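Local atomic coordinates of cellulase (Clostridium cellulovorans, PDB entry 6UI3), a protein that hydrolyses cellulose chains internally as a broad-specificity endoglucanase, and probably xylan too, through its family 5 catalytic domain. Residues A76-I80 with I129-I134; T149-P153 with L169-N173; V177-R181 with P212-V217; C198-D202 with S220-I225. All coordinates share one frame; numbering follows the deposited sequence. Where two conformers were deposited one is given.

In the fold
The four contacts lie in one (β/α)8 barrel, running from the loop after its second strand to the end of its sixth. Contact 1, at the periphery, lies with its centre about 16 Å from that of contact 2; Trp131 joins the two through NE1, 2.9 Å from Thr149 O. Contacts 2 and 3, centres about 13 Å apart, share helix 163-182. Contacts 2 and 4, whose centres are also about 13 Å apart, meet at the strand ends where family 5 enzymes have their active site: Gln152 OE1 lies 2.7 Å from His222 ND1, a probable hydrogen bond. Pro153 O and Cys198 N form a second, backbone link between these two contacts.

Contact 1 of 4, residues A76-I80 with I129-I134; sequences ANYTI and IVWTQI
Gln133 reaches from helix 120-137 of the (β/α) barrel to the loop at Tyr78 and Ile80 that precedes the next-door helix, 82-96, and its amide bonds to two backbone groups of the loop. Two polar bonds cross the gap. Gln133 NE2 donates to Tyr78 O at 2.8 Å; that oxygen lies in the plane of the Gln133 amide, while the donor stands above the plane of the Tyr78 carbonyl. Gln133 OE1 in turn accepts from Ile80 N at 2.9 Å, in the carbonyl plane and on a lone pair, with an almost straight N-H...O angle of 176°. A third bond runs back into the helix, from Gln133 NE2 to Ile129 O at 3.2 Å. The glutamine chain runs extended past CG (chi2 173°), and a chi3 of 84° turns the amide so that it meets both loop groups and Ile129 O. With both N-H groups and the oxygen engaged, the amide has its rotation fixed, and the loop gains two bonds from a single side chain.

Apolar contacts flank these bonds. Ile129 sends its CD1 methyl to the edge of the Tyr78 ring, near the ring plane, 3.8 Å from CD2, while its CG2 branch touches Tyr78 CB; the two side chains cross at about a right angle. Tyr73 also meets the Tyr78 ring, edge-to-face. Ile80 rests its CD1 against Val130 CG1 at 4.1 Å, with Trp69 packing on Ile80 and Ile134 alike. At the helix surface, Ile129 O receives Gln133 NE2 and Gln133 N from opposite faces of its plane.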
loop_
_atom_site.group_PDB
_atom_site.type_symbol
_atom_site.label_atom_id
_atom_site.label_comp_id
_atom_site.label_asym_id
_atom_site.label_seq_id
_atom_site.Cartn_x
_atom_site.Cartn_y
_atom_site.Cartn_z
ATOM N N ALA A 76 13.181 20.199 15.158
ATOM C CA ALA A 76 11.932 20.062 15.887
ATOM C C ALA A 76 10.712 20.360 15.031
ATOM O O ALA A 76 9.593 20.401 15.563
ATOM C CB ALA A 76 11.952 20.973 17.114
ATOM N N ASN A 77 10.874 20.576 13.728
ATOM C CA ASN A 77 9.740 20.901 12.873
ATOM C C ASN A 77 9.610 19.942 11.696
ATOM O O ASN A 77 9.213 20.327 10.597
ATOM C CB ASN A 77 9.761 22.347 12.388
ATOM C CG ASN A 77 8.380 22.838 11.987
ATOM O OD1 ASN A 77 7.396 22.565 12.677
ATOM N ND2 ASN A 77 8.296 23.538 10.867
ATOM N N TYR A 78 9.932 18.673 11.925
ATOM C CA TYR A 78 9.666 17.593 10.990
ATOM C C TYR A 78 10.506 17.679 9.718
ATOM O O TYR A 78 10.120 17.117 8.698
ATOM C CB TYR A 78 8.178 17.474 10.637
ATOM C CG TYR A 78 7.231 17.667 11.799
ATOM C CD1 TYR A 78 7.248 16.824 12.906
ATOM C CD2 TYR A 78 6.281 18.659 11.758
ATOM C CE1 TYR A 78 6.341 16.994 13.952
ATOM C CE2 TYR A 78 5.381 18.843 12.803
ATOM C CZ TYR A 78 5.420 18.005 13.887
ATOM O OH TYR A 78 4.510 18.180 14.913
ATOM N N THR A 79 11.661 18.339 9.754
ATOM C CA THR A 79 12.527 18.369 8.577
ATOM C C THR A 79 13.182 17.008 8.397
ATOM O O THR A 79 13.854 16.515 9.303
ATOM C CB THR A 79 13.595 19.447 8.724
ATOM O OG1 THR A 79 12.984 20.724 8.892
ATOM C CG2 THR A 79 14.507 19.480 7.489
ATOM N N ILE A 80 13.021 16.414 7.225
ATOM C CA ILE A 80 13.542 15.082 6.948
ATOM C C ILE A 80 15.015 15.166 6.559
ATOM O O ILE A 80 15.411 15.984 5.725
ATOM C CB ILE A 80 12.703 14.417 5.843
ATOM C CG1 ILE A 80 11.252 14.228 6.321
ATOM C CG2 ILE A 80 13.330 13.102 5.402
ATOM C CD1 ILE A 80 10.235 14.042 5.200
ATOM N N ILE A 129 3.515 19.222 6.531
ATOM C CA ILE A 129 4.936 19.552 6.443
ATOM C C ILE A 129 5.725 18.401 5.819
ATOM O O ILE A 129 6.615 18.617 4.984
ATOM C CB ILE A 129 5.456 19.951 7.837
ATOM C CG1 ILE A 129 4.819 21.277 8.257
ATOM C CG2 ILE A 129 6.982 20.030 7.844
ATOM C CD1 ILE A 129 4.994 21.605 9.717
ATOM N N VAL A 130 5.397 17.164 6.187
ATOM C CA VAL A 130 6.078 15.991 5.637
ATOM C C VAL A 130 5.747 15.816 4.158
ATOM O O VAL A 130 6.651 15.656 3.327
ATOM C CB VAL A 130 5.746 14.740 6.476
ATOM C CG1 VAL A 130 6.209 13.475 5.768
ATOM C CG2 VAL A 130 6.366 14.847 7.869
ATOM N N TRP A 131 4.458 15.858 3.803
ATOM C CA TRP A 131 4.089 15.694 2.403
ATOM C C TRP A 131 4.610 16.823 1.525
ATOM O O TRP A 131 4.937 16.580 0.359
ATOM C CB TRP A 131 2.575 15.494 2.216
ATOM C CG TRP A 131 2.243 14.039 2.301
ATOM C CD1 TRP A 131 1.506 13.397 3.265
ATOM C CD2 TRP A 131 2.703 13.029 1.401
ATOM N NE1 TRP A 131 1.468 12.040 2.997
ATOM C CE2 TRP A 131 2.214 11.790 1.874
ATOM C CE3 TRP A 131 3.487 13.052 0.242
ATOM C CZ2 TRP A 131 2.499 10.580 1.224
ATOM C CZ3 TRP A 131 3.778 11.850 -0.398
ATOM C CH2 TRP A 131 3.283 10.631 0.096
ATOM N N THR A 132 4.699 18.051 2.041
ATOM C CA THR A 132 5.287 19.124 1.240
ATOM C C THR A 132 6.721 18.777 0.871
ATOM O O THR A 132 7.143 18.976 -0.271
ATOM C CB THR A 132 5.219 20.452 1.997
ATOM O OG1 THR A 132 3.844 20.818 2.204
ATOM C CG2 THR A 132 5.868 21.574 1.212
ATOM N N GLN A 133 7.479 18.227 1.827
ATOM C CA GLN A 133 8.859 17.827 1.546
ATOM C C GLN A 133 8.946 16.662 0.564
ATOM O O GLN A 133 9.768 16.683 -0.357
ATOM C CB GLN A 133 9.564 17.446 2.845
ATOM C CG GLN A 133 9.833 18.613 3.763
ATOM C CD GLN A 133 10.375 18.139 5.086
ATOM O OE1 GLN A 133 11.574 17.907 5.210
ATOM N NE2 GLN A 133 9.503 17.957 6.060
ATOM N N ILE A 134 8.161 15.609 0.778
ATOM C CA ILE A 134 8.206 14.462 -0.132
ATOM C C ILE A 134 7.809 14.904 -1.534
ATOM O O ILE A 134 8.489 14.609 -2.525
ATOM C CB ILE A 134 7.307 13.307 0.359
ATOM C CG1 ILE A 134 7.716 12.827 1.751
ATOM C CG2 ILE A 134 7.340 12.138 -0.647
ATOM C CD1 ILE A 134 6.703 11.918 2.399
#

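Contact 2 of 4, residues T149-P153 with L169-N173; sequences TINQP and LNEYN. Unlike the reference sequence in segment 149-153: Gln152 (reference Glu).
The loop that follows strand 145-148 of the (β/α) barrel, where Thr149, Ile150 and Pro153 lean on helix 163-182, carries the Asn-Glu-Pro motif of family 5 glycoside hydrolases. Its glutamate is the acid/base in relatives; the deposited chain has Gln152 there, where the reference sequence has Glu. Asn151 bonds to Arg64, and Gln152 to His222. The loop runs alongside about one turn of the helix, from Asn173 at Thr149 to Leu169 at Pro153.

Two buried hydrogen bonds secure the start of the loop. Tyr172 OH donates to Thr149 O at 2.9 Å, from above the carbonyl plane, with that oxygen near the plane of the phenol ring; Trp131 NE1 is its second donor. Thr149 OG1 donates to Asn173 OD1 at 2.8 Å, the two side chains crossing at about a right angle. The hydroxyl can face the helix because it sits between the backbone N and the carbonyl carbon (chi1 62°).

Beyond these bonds the surface turns apolar. Ile150 CG2 approaches Tyr172 CE2 to 3.6 Å, meeting the ring obliquely. Phe115 adds an edge-to-face contact to Tyr172 and also touches Pro153 and Leu169. At the far end the proline ring bears on both branches of one leucine: Pro153 CG lies 3.7 Å from Leu169 CD2 and equally far from Leu169 CD1.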
loop_
_atom_site.group_PDB
_atom_site.type_symbol
_atom_site.label_atom_id
_atom_site.label_comp_id
_atom_site.label_asym_id
_atom_site.label_seq_id
_atom_site.Cartn_x
_atom_site.Cartn_y
_atom_site.Cartn_z
ATOM N N THR A 149 -1.381 8.617 1.108
ATOM C CA THR A 149 -1.252 9.738 2.053
ATOM C C THR A 149 -0.928 9.309 3.490
ATOM O O THR A 149 -0.324 10.082 4.244
ATOM C CB THR A 149 -2.532 10.586 2.086
ATOM O OG1 THR A 149 -3.613 9.759 2.548
ATOM C CG2 THR A 149 -2.846 11.227 0.740
ATOM N N ILE A 150 -1.372 8.123 3.898
ATOM C CA ILE A 150 -1.127 7.572 5.236
ATOM C C ILE A 150 -1.494 6.095 5.151
ATOM O O ILE A 150 -2.466 5.742 4.495
ATOM C CB ILE A 150 -1.898 8.346 6.328
ATOM C CG1 ILE A 150 -1.570 7.811 7.729
ATOM C CG2 ILE A 150 -3.401 8.344 6.056
ATOM C CD1 ILE A 150 -0.116 7.959 8.173
ATOM N N ASN A 151 -0.736 5.225 5.807
ATOM C CA ASN A 151 -0.910 3.772 5.659
ATOM C C ASN A 151 -2.225 3.262 6.261
ATOM O O ASN A 151 -3.152 2.899 5.529
ATOM C CB ASN A 151 0.312 3.085 6.273
ATOM C CG ASN A 151 0.146 1.608 6.372
ATOM O OD1 ASN A 151 -0.191 0.961 5.369
ATOM N ND2 ASN A 151 0.351 1.054 7.550
ATOM N N GLN A 152 -2.308 3.194 7.590
ATOM C CA GLN A 152 -3.448 2.611 8.312
ATOM C C GLN A 152 -3.883 3.568 9.414
ATOM O O GLN A 152 -3.690 3.313 10.613
ATOM C CB GLN A 152 -3.130 1.202 8.815
ATOM C CG GLN A 152 -3.141 0.216 7.639
ATOM C CD GLN A 152 -2.764 -1.207 7.940
ATOM O OE1 GLN A 152 -2.965 -2.091 7.103
ATOM N NE2 GLN A 152 -2.218 -1.450 9.098
ATOM N N PRO A 153 -4.466 4.701 9.023
ATOM C CA PRO A 153 -4.800 5.752 9.994
ATOM C C PRO A 153 -5.859 5.292 10.979
ATOM O O PRO A 153 -6.876 4.710 10.589
ATOM C CB PRO A 153 -5.346 6.885 9.113
ATOM C CG PRO A 153 -5.879 6.173 7.883
ATOM C CD PRO A 153 -4.907 5.042 7.658
ATOM N N LEU A 169 -10.020 11.708 9.692
ATOM C CA LEU A 169 -9.313 11.214 8.513
ATOM C C LEU A 169 -9.793 11.910 7.243
ATOM O O LEU A 169 -8.984 12.249 6.369
ATOM C CB LEU A 169 -9.479 9.703 8.399
ATOM C CG LEU A 169 -8.934 9.072 7.115
ATOM C CD1 LEU A 169 -7.464 9.360 6.926
ATOM C CD2 LEU A 169 -9.192 7.563 7.138
ATOM N N ASN A 170 -11.104 12.125 7.111
ATOM C CA ASN A 170 -11.611 12.821 5.930
ATOM C C ASN A 170 -10.995 14.211 5.819
ATOM O O ASN A 170 -10.632 14.649 4.723
ATOM C CB ASN A 170 -13.136 12.901 5.961
ATOM C CG ASN A 170 -13.794 11.549 5.751
ATOM O OD1 ASN A 170 -13.221 10.637 5.149
ATOM N ND2 ASN A 170 -15.004 11.416 6.253
ATOM N N GLU A 171 -10.849 14.914 6.947
ATOM C CA GLU A 171 -10.232 16.241 6.919
ATOM C C GLU A 171 -8.746 16.160 6.584
ATOM O O GLU A 171 -8.225 16.999 5.839
ATOM C CB GLU A 171 -10.447 16.954 8.252
ATOM C CG GLU A 171 -11.901 17.273 8.560
ATOM C CD GLU A 171 -12.051 18.133 9.802
ATOM O OE1 GLU A 171 -11.232 19.053 9.979
ATOM O OE2 GLU A 171 -12.980 17.881 10.597
ATOM N N TYR A 172 -8.045 15.151 7.109
ATOM C CA TYR A 172 -6.640 14.942 6.764
ATOM C C TYR A 172 -6.473 14.739 5.266
ATOM O O TYR A 172 -5.687 15.432 4.612
ATOM C CB TYR A 172 -6.099 13.736 7.545
ATOM C CG TYR A 172 -4.697 13.302 7.170
ATOM C CD1 TYR A 172 -3.592 13.819 7.831
ATOM C CD2 TYR A 172 -4.476 12.376 6.168
ATOM C CE1 TYR A 172 -2.307 13.420 7.505
ATOM C CE2 TYR A 172 -3.190 11.967 5.833
ATOM C CZ TYR A 172 -2.109 12.494 6.509
ATOM O OH TYR A 172 -0.803 12.114 6.203
ATOM N N ASN A 173 -7.227 13.808 4.692
ATOM C CA ASN A 173 -7.089 13.551 3.266
ATOM C C ASN A 173 -7.466 14.777 2.441
ATOM O O ASN A 173 -6.834 15.058 1.412
ATOM C CB ASN A 173 -7.939 12.348 2.855
ATOM C CG ASN A 173 -7.333 11.009 3.254
ATOM O OD1 ASN A 173 -6.111 10.857 3.332
ATOM N ND2 ASN A 173 -8.185 10.015 3.456
#

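Contact 3 of 4, residues V177-R181 with P212-V217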
loop_
_atom_site.group_PDB
_atom_site.type_symbol
_atom_site.label_atom_id
_atom_site.label_comp_id
_atom_site.label_asym_id
_atom_site.label_seq_id
_atom_site.Cartn_x
_atom_site.Cartn_y
_atom_site.Cartn_z
ATOM N N VAL A 177 -4.247 16.166 -0.009
ATOM C CA VAL A 177 -4.326 16.102 -1.474
ATOM C C VAL A 177 -4.041 17.468 -2.105
ATOM O O VAL A 177 -3.131 17.534 -2.960
ATOM C CB VAL A 177 -5.637 15.436 -1.917
ATOM C CG1 VAL A 177 -5.890 15.633 -3.424
ATOM C CG2 VAL A 177 -5.618 13.951 -1.544
ATOM N N PRO A 178 -4.706 18.557 -1.722
ATOM C CA PRO A 178 -4.370 19.848 -2.350
ATOM C C PRO A 178 -2.977 20.340 -1.998
ATOM O O PRO A 178 -2.375 21.062 -2.796
ATOM C CB PRO A 178 -5.482 20.806 -1.890
ATOM C CG PRO A 178 -6.285 20.065 -0.908
ATOM C CD PRO A 178 -5.984 18.615 -0.982
ATOM N N VAL A 179 -2.452 20.000 -0.818
ATOM C CA VAL A 179 -1.069 20.352 -0.490
ATOM C C VAL A 179 -0.116 19.761 -1.523
ATOM O O VAL A 179 0.774 20.438 -2.042
ATOM C CB VAL A 179 -0.719 19.892 0.938
ATOM C CG1 VAL A 179 0.793 19.809 1.119
ATOM C CG2 VAL A 179 -1.338 20.827 1.958
ATOM N N ILE A 180 -0.306 18.484 -1.859
ATOM C CA ILE A 180 0.515 17.845 -2.886
ATOM C C ILE A 180 0.323 18.532 -4.237
ATOM O O ILE A 180 1.300 18.849 -4.930
ATOM C CB ILE A 180 0.209 16.337 -2.957
ATOM C CG1 ILE A 180 0.671 15.632 -1.672
ATOM C CG2 ILE A 180 0.857 15.697 -4.196
ATOM C CD1 ILE A 180 0.085 14.262 -1.449
ATOM N N ARG A 181 -0.929 18.788 -4.631
ATOM C CA ARG A 181 -1.184 19.378 -5.948
ATOM C C ARG A 181 -0.481 20.726 -6.093
ATOM O O ARG A 181 0.054 21.052 -7.159
ATOM C CB ARG A 181 -2.688 19.583 -6.183
ATOM C CG ARG A 181 -3.570 18.349 -6.173
ATOM C CD ARG A 181 -3.246 17.464 -7.310
ATOM N NE ARG A 181 -4.070 16.258 -7.314
ATOM C CZ ARG A 181 -3.649 15.082 -7.746
ATOM N NH1 ARG A 181 -2.414 14.945 -8.201
ATOM N NH2 ARG A 181 -4.463 14.038 -7.706
ATOM N N PRO A 212 -11.785 12.964 -1.096
ATOM C CA PRO A 212 -11.590 14.386 -1.399
ATOM C C PRO A 212 -12.144 14.772 -2.762
ATOM O O PRO A 212 -12.202 13.955 -3.691
ATOM C CB PRO A 212 -10.068 14.550 -1.351
ATOM C CG PRO A 212 -9.623 13.535 -0.359
ATOM C CD PRO A 212 -10.539 12.335 -0.613
ATOM N N ASN A 213 -12.512 16.048 -2.878
ATOM C CA ASN A 213 -12.989 16.625 -4.132
ATOM C C ASN A 213 -11.785 16.883 -5.037
ATOM O O ASN A 213 -11.310 18.011 -5.205
ATOM C CB ASN A 213 -13.781 17.894 -3.871
ATOM C CG ASN A 213 -14.408 18.430 -5.129
ATOM O OD1 ASN A 213 -14.456 17.738 -6.138
ATOM N ND2 ASN A 213 -14.925 19.643 -5.070
ATOM N N ASP A 214 -11.287 15.797 -5.632
ATOM C CA ASP A 214 -10.129 15.788 -6.525
ATOM C C ASP A 214 -10.414 14.663 -7.514
ATOM O O ASP A 214 -10.780 13.557 -7.080
ATOM C CB ASP A 214 -8.836 15.518 -5.753
ATOM C CG ASP A 214 -7.593 15.585 -6.629
ATOM O OD1 ASP A 214 -7.369 14.668 -7.463
ATOM O OD2 ASP A 214 -6.835 16.576 -6.481
ATOM N N PRO A 215 -10.268 14.895 -8.815
ATOM C CA PRO A 215 -10.685 13.890 -9.805
ATOM C C PRO A 215 -9.641 12.824 -10.098
ATOM O O PRO A 215 -9.897 11.980 -10.972
ATOM C CB PRO A 215 -10.911 14.747 -11.054
ATOM C CG PRO A 215 -9.852 15.831 -10.918
ATOM C CD PRO A 215 -9.899 16.175 -9.452
ATOM N N ASN A 216 -8.494 12.851 -9.433
ATOM C CA ASN A 216 -7.367 11.972 -9.731
ATOM C C ASN A 216 -6.836 11.314 -8.472
ATOM O O ASN A 216 -5.647 11.375 -8.158
ATOM C CB ASN A 216 -6.308 12.768 -10.478
ATOM C CG ASN A 216 -5.212 11.903 -11.030
ATOM O OD1 ASN A 216 -5.369 10.692 -11.213
ATOM N ND2 ASN A 216 -4.080 12.528 -11.320
ATOM N N VAL A 217 -7.738 10.657 -7.748
ATOM C CA VAL A 217 -7.393 9.887 -6.563
ATOM C C VAL A 217 -7.946 8.474 -6.682
ATOM O O VAL A 217 -8.911 8.203 -7.404
ATOM C CB VAL A 217 -7.887 10.548 -5.250
ATOM C CG1 VAL A 217 -7.223 11.898 -5.024
ATOM C CG2 VAL A 217 -9.409 10.721 -5.240
#
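A side-on salt bridge, Arg181 to Asp214, joins the last turns of helix 163-182 to the loop that leads into strand 217-222 of the barrel, and the aspartate is at the same time the head of an Asx turn. The guanidinium uses two nitrogens against two oxygens. Arg181 NE donates to Asp214 OD2 at 2.9 Å, nearly straight at 174° and within the guanidinium plane; Arg181 NH2 donates to Asp214 OD1 at 3.0 Å, somewhat tilted from that plane. Both oxygens are met on their syn side, and the two flat groups are turned only 24° from each other. A bend at chi2 brings the arginine round to the carboxylate instead of letting it run straight away from the helix.

The Asx turn uses the anti side of OD1: Asn216 N donates to it at 2.9 Å, from the face of its plane opposite to Arg181 NH2.

Val177, one helical turn earlier, covers the carboxylate on the helix side. Its CG1 methyl lies 3.3 Å from Asp214 OD2 and extends to Val217 CG1, while its CG2 methyl faces Pro212 CG at 4.2 Å. Outside the pair, Arg181 NH1 is also hydrogen-bonded to the carbonyl oxygens of Arg190 and Asn187.

Three N-H donors thus serve the one carboxylate, two of them from a positive group, an arrangement that would favour the charged form of Asp214 and that holds the loop's turn and the helix to the same group.

Contact 4 of 4, residues C198-D202 with S220-I225; sequences CASSD and SIHAYI
Ala199 and Ile221 bring their CA atoms to 4.7 Å, and the backbones join through His222 N, which donates to Ala199 O at 2.8 Å and a nearly straight 175°. Two waters extend this link at His222 O: one donates to it and to Cys198 O, and another donates to it while accepting from Ser201 N at 2.9 Å. The methyl of Ala199 lies over the centre of one face of the His222 imidazole, a CH-pi contact with CB 3.6 Å from the ring centroid and 12° off its normal. The bond between His222 ND1 and Gln152 OE1 fixes the ring's rotation. This histidine closes strand 217-222, the sixth of the barrel, at the end where family 5 enzymes keep their active site; the loop 198-202 follows the fifth strand and leads to helix 203-208. Ile221 turns its CD1 to Ser200 O at 3.6 Å and its CG2 to Ser201 CB at 3.8 Å. With chi1 at 66°, Ser201 OG is folded back over its own backbone, 4.0 Å from Ala223 CB. Before the helix, Ser200 OG accepts from Asp202 N at 3.0 Å, forming an ST turn.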
loop_
_atom_site.group_PDB
_atom_site.type_symbol
_atom_site.label_atom_id
_atom_site.label_comp_id
_atom_site.label_asym_id
_atom_site.label_seq_id
_atom_site.Cartn_x
_atom_site.Cartn_y
_atom_site.Cartn_z
ATOM N N CYS A 198 -8.141 2.812 8.944
ATOM C CA CYS A 198 -7.379 1.567 8.972
ATOM C C CYS A 198 -7.185 0.948 7.590
ATOM O O CYS A 198 -6.818 -0.233 7.497
ATOM C CB CYS A 198 -7.969 0.494 9.909
ATOM S SG CYS A 198 -7.815 0.862 11.665
ATOM N N ALA A 199 -7.427 1.701 6.519
ATOM C CA ALA A 199 -7.521 1.145 5.165
ATOM C C ALA A 199 -8.485 -0.040 5.123
ATOM O O ALA A 199 -8.348 -0.966 4.323
ATOM C CB ALA A 199 -6.151 0.795 4.570
ATOM N N SER A 200 -9.489 -0.028 5.989
ATOM C CA SER A 200 -10.404 -1.148 6.118
ATOM C C SER A 200 -11.469 -1.172 5.027
ATOM O O SER A 200 -11.983 -0.136 4.586
ATOM C CB SER A 200 -11.113 -1.052 7.474
ATOM O OG SER A 200 -11.988 -2.138 7.680
ATOM N N SER A 201 -11.844 -2.393 4.649
ATOM C CA SER A 201 -12.977 -2.657 3.779
ATOM C C SER A 201 -14.259 -2.974 4.538
ATOM O O SER A 201 -15.279 -3.260 3.900
ATOM C CB SER A 201 -12.652 -3.798 2.806
ATOM O OG SER A 201 -12.483 -5.032 3.481
ATOM N N ASP A 202 -14.252 -2.955 5.870
ATOM C CA ASP A 202 -15.504 -3.157 6.590
ATOM C C ASP A 202 -16.445 -2.006 6.251
ATOM O O ASP A 202 -16.028 -0.849 6.164
ATOM C CB ASP A 202 -15.305 -3.196 8.113
ATOM C CG ASP A 202 -14.363 -4.291 8.579
ATOM O OD1 ASP A 202 -14.473 -5.423 8.071
ATOM O OD2 ASP A 202 -13.541 -4.012 9.492
ATOM N N SER A 220 -7.468 3.578 -1.146
ATOM C CA SER A 220 -6.537 2.568 -0.659
ATOM C C SER A 220 -7.236 1.655 0.341
ATOM O O SER A 220 -7.747 2.124 1.362
ATOM C CB SER A 220 -5.375 3.268 0.038
ATOM O OG SER A 220 -4.551 2.309 0.679
ATOM N N ILE A 221 -7.245 0.357 0.042
ATOM C CA ILE A 221 -7.842 -0.675 0.886
ATOM C C ILE A 221 -6.802 -1.749 1.181
ATOM O O ILE A 221 -6.081 -2.196 0.280
ATOM C CB ILE A 221 -9.060 -1.318 0.177
ATOM C CG1 ILE A 221 -10.197 -0.304 -0.028
ATOM C CG2 ILE A 221 -9.539 -2.569 0.918
ATOM C CD1 ILE A 221 -10.843 0.208 1.220
ATOM N N HIS A 222 -6.743 -2.188 2.438
ATOM C CA HIS A 222 -5.936 -3.337 2.853
ATOM C C HIS A 222 -6.923 -4.392 3.324
ATOM O O HIS A 222 -7.696 -4.132 4.249
ATOM C CB HIS A 222 -4.967 -2.971 3.977
ATOM C CG HIS A 222 -4.029 -1.861 3.617
ATOM N ND1 HIS A 222 -3.172 -1.297 4.534
ATOM C CD2 HIS A 222 -3.809 -1.219 2.445
ATOM C CE1 HIS A 222 -2.469 -0.345 3.946
ATOM N NE2 HIS A 222 -2.842 -0.271 2.681
ATOM N N ALA A 223 -6.924 -5.562 2.692
ATOM C CA ALA A 223 -7.991 -6.550 2.927
ATOM C C ALA A 223 -7.408 -7.963 3.012
ATOM O O ALA A 223 -7.384 -8.729 2.039
ATOM C CB ALA A 223 -9.093 -6.431 1.868
ATOM N N TYR A 224 -6.932 -8.299 4.207
ATOM C CA TYR A 224 -6.486 -9.656 4.511
ATOM C C TYR A 224 -7.713 -10.396 5.036
ATOM O O TYR A 224 -7.930 -10.543 6.241
ATOM C CB TYR A 224 -5.390 -9.619 5.553
ATOM C CG TYR A 224 -4.150 -8.804 5.245
ATOM C CD1 TYR A 224 -2.990 -9.419 4.809
ATOM C CD2 TYR A 224 -4.120 -7.438 5.468
ATOM C CE1 TYR A 224 -1.831 -8.692 4.587
ATOM C CE2 TYR A 224 -2.960 -6.693 5.246
ATOM C CZ TYR A 224 -1.810 -7.328 4.814
ATOM O OH TYR A 224 -0.638 -6.633 4.633
ATOM N N ILE A 225 -8.544 -10.844 4.104
ATOM C CA ILE A 225 -9.891 -11.294 4.444
ATOM C C ILE A 225 -10.185 -12.661 3.847
ATOM O O ILE A 225 -9.694 -12.974 2.749
ATOM C CB ILE A 225 -10.963 -10.277 3.995
ATOM C CG1 ILE A 225 -10.908 -10.013 2.489
ATOM C CG2 ILE A 225 -10.835 -8.979 4.820
ATOM C CD1 ILE A 225 -12.125 -9.231 1.978
HETATM O O HOH W 1 -7.479 -2.871 6.875
HETATM O O HOH W 2 -10.291 -4.821 5.093
#